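Local coordinates for acetamidase (Bacillus halodurans, PDB 2II1), which binds calcium ions and probably hydrolyses carbon-nitrogen bonds in linear amides, at residues L64-A69 / K206-K210. Sequence-based numbering, arbitrary orientation.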
loop_
_atom_site.group_PDB
_atom_site.type_symbol
_atom_site.label_atom_id
_atom_site.label_comp_id
_atom_site.label_asym_id
_atom_site.label_seq_id
_atom_site.Cartn_x
_atom_site.Cartn_y
_atom_site.Cartn_z
ATOM N N LEU A 64 1.005 9.951 29.898
ATOM C CA LEU A 64 0.630 8.979 30.922
ATOM C C LEU A 64 1.891 8.244 31.358
ATOM O O LEU A 64 2.597 7.684 30.504
ATOM C CB LEU A 64 -0.382 7.980 30.340
ATOM C CG LEU A 64 -0.643 6.741 31.186
ATOM C CD1 LEU A 64 -1.529 7.080 32.406
ATOM C CD2 LEU A 64 -1.220 5.617 30.341
ATOM N N TYR A 65 2.152 8.227 32.674
ATOM C CA TYR A 65 3.245 7.445 33.264
ATOM C C TYR A 65 2.736 6.038 33.596
ATOM O O TYR A 65 1.853 5.861 34.464
ATOM C CB TYR A 65 3.807 8.124 34.542
ATOM C CG TYR A 65 5.187 7.617 34.948
ATOM C CD1 TYR A 65 5.334 6.394 35.606
ATOM C CD2 TYR A 65 6.339 8.343 34.656
ATOM C CE1 TYR A 65 6.583 5.907 35.980
ATOM C CE2 TYR A 65 7.604 7.866 35.035
ATOM C CZ TYR A 65 7.712 6.636 35.694
ATOM O OH TYR A 65 8.934 6.109 36.070
ATOM N N VAL A 66 3.298 5.043 32.907
ATOM C CA VAL A 66 2.987 3.630 33.150
ATOM C C VAL A 66 4.043 3.064 34.136
ATOM O O VAL A 66 5.214 2.853 33.762
ATOM C CB VAL A 66 2.949 2.828 31.820
ATOM C CG1 VAL A 66 2.519 1.381 32.042
ATOM C CG2 VAL A 66 2.043 3.519 30.811
ATOM N N GLU A 67 3.645 2.870 35.392
ATOM C CA GLU A 67 4.586 2.385 36.437
ATOM C C GLU A 67 4.926 0.936 36.157
ATOM O O GLU A 67 4.052 0.184 35.757
ATOM C CB GLU A 67 3.983 2.473 37.828
ATOM C CG GLU A 67 3.643 3.877 38.266
ATOM C CD GLU A 67 3.366 4.005 39.756
ATOM O OE1 GLU A 67 3.250 2.984 40.508
ATOM O OE2 GLU A 67 3.269 5.167 40.201
ATOM N N GLY A 68 6.185 0.569 36.344
ATOM C CA GLY A 68 6.705 -0.760 35.983
ATOM C C GLY A 68 7.382 -0.802 34.616
ATOM O O GLY A 68 8.162 -1.731 34.335
ATOM N N ALA A 69 7.072 0.202 33.775
ATOM C CA ALA A 69 7.649 0.362 32.449
ATOM C C ALA A 69 9.017 0.994 32.605
ATOM O O ALA A 69 9.146 2.053 33.208
ATOM C CB ALA A 69 6.750 1.248 31.546
ATOM N N LYS A 206 -6.458 -0.519 26.974
ATOM C CA LYS A 206 -5.747 -1.199 28.059
ATOM C C LYS A 206 -4.236 -1.158 27.779
ATOM O O LYS A 206 -3.762 -1.476 26.644
ATOM C CB LYS A 206 -6.244 -2.643 28.166
ATOM C CG LYS A 206 -5.656 -3.439 29.329
ATOM C CD LYS A 206 -6.365 -4.794 29.503
ATOM C CE LYS A 206 -5.501 -5.782 30.333
ATOM N NZ LYS A 206 -6.318 -6.857 30.977
ATOM N N VAL A 207 -3.463 -0.747 28.782
ATOM C CA VAL A 207 -2.028 -0.617 28.612
ATOM C C VAL A 207 -1.269 -1.698 29.399
ATOM O O VAL A 207 -1.395 -1.782 30.637
ATOM C CB VAL A 207 -1.541 0.823 28.958
ATOM C CG1 VAL A 207 -2.013 1.257 30.347
ATOM C CG2 VAL A 207 -0.024 0.918 28.828
ATOM N N ASN A 208 -0.492 -2.528 28.679
ATOM C CA ASN A 208 0.335 -3.561 29.311
ATOM C C ASN A 208 1.801 -3.277 29.108
ATOM O O ASN A 208 2.204 -2.738 28.077
ATOM C CB ASN A 208 0.015 -4.963 28.790
ATOM C CG ASN A 208 -1.424 -5.341 28.986
ATOM O OD1 ASN A 208 -2.005 -5.105 30.040
ATOM N ND2 ASN A 208 -2.017 -5.929 27.962
ATOM N N VAL A 209 2.598 -3.612 30.124
ATOM C CA VAL A 209 4.046 -3.461 30.050
ATOM C C VAL A 209 4.587 -4.830 29.696
ATOM O O VAL A 209 4.188 -5.839 30.302
ATOM C CB VAL A 209 4.648 -2.965 31.359
ATOM C CG1 VAL A 209 6.185 -3.042 31.305
ATOM C CG2 VAL A 209 4.196 -1.559 31.636
ATOM N N LYS A 210 5.421 -4.870 28.660
ATOM C CA LYS A 210 6.073 -6.096 28.236
ATOM C C LYS A 210 7.561 -5.893 28.445
ATOM O O LYS A 210 8.130 -4.907 27.992
ATOM C CB LYS A 210 5.760 -6.459 26.774
ATOM C CG LYS A 210 4.303 -6.806 26.492
ATOM C CD LYS A 210 3.850 -8.081 27.203
ATOM C CE LYS A 210 2.520 -7.877 27.920
ATOM N NZ LYS A 210 2.434 -8.606 29.237
#
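Val209 overlaps Val66 and Ala69 with one methyl, CG2, and lies beside the backbone of Gly68 and Ala69 with the other. CG2 is 3.4 Å from Val66 CG1, closer than two methyl carbons normally sit, and 3.8 Å from Ala69 CB. The second methyl, CG1, comes within 3.8 Å of the carbonyl oxygen Gly68 O. Val66 touches both Val207 and Val209, its side chain passing alongside each and running the opposite way. Its CG1 stands anti to the backbone N (chi1 -176°) and reaches Val209. Its CG2 meets CG2 of Val207 at 3.9 Å. Leu64 adds a looser contact, CD2 to Val207 CG1 at 4.4 Å.

The two strands belong to different sheets, and their side chains meet between them. The short axes come within 8.4 Å and cross at -49°. A type II beta turn runs from Val66 to Ala69, with a hydrogen bond from Ala69 N to Val66 O of 3.2 Å. The positive phi of Gly68 (96°) suits this turn, where a side chain would press on the preceding carbonyl. The turn places Ala69 next to Val209, their CA atoms 5.8 Å apart. Val30 of strand 28-34 touches both Leu64 and Val207, and Lys211 donates a hydrogen bond to Gly68 O. With an alanine in place of Val209, both methyls go, and Val66 CG1 and Ala69 CB would probably face a gap. The side-chain contacts between the segments are all apolar, which implies that shape and burial of methyl groups, rather than directed polar bonds, join the two sheets at this point.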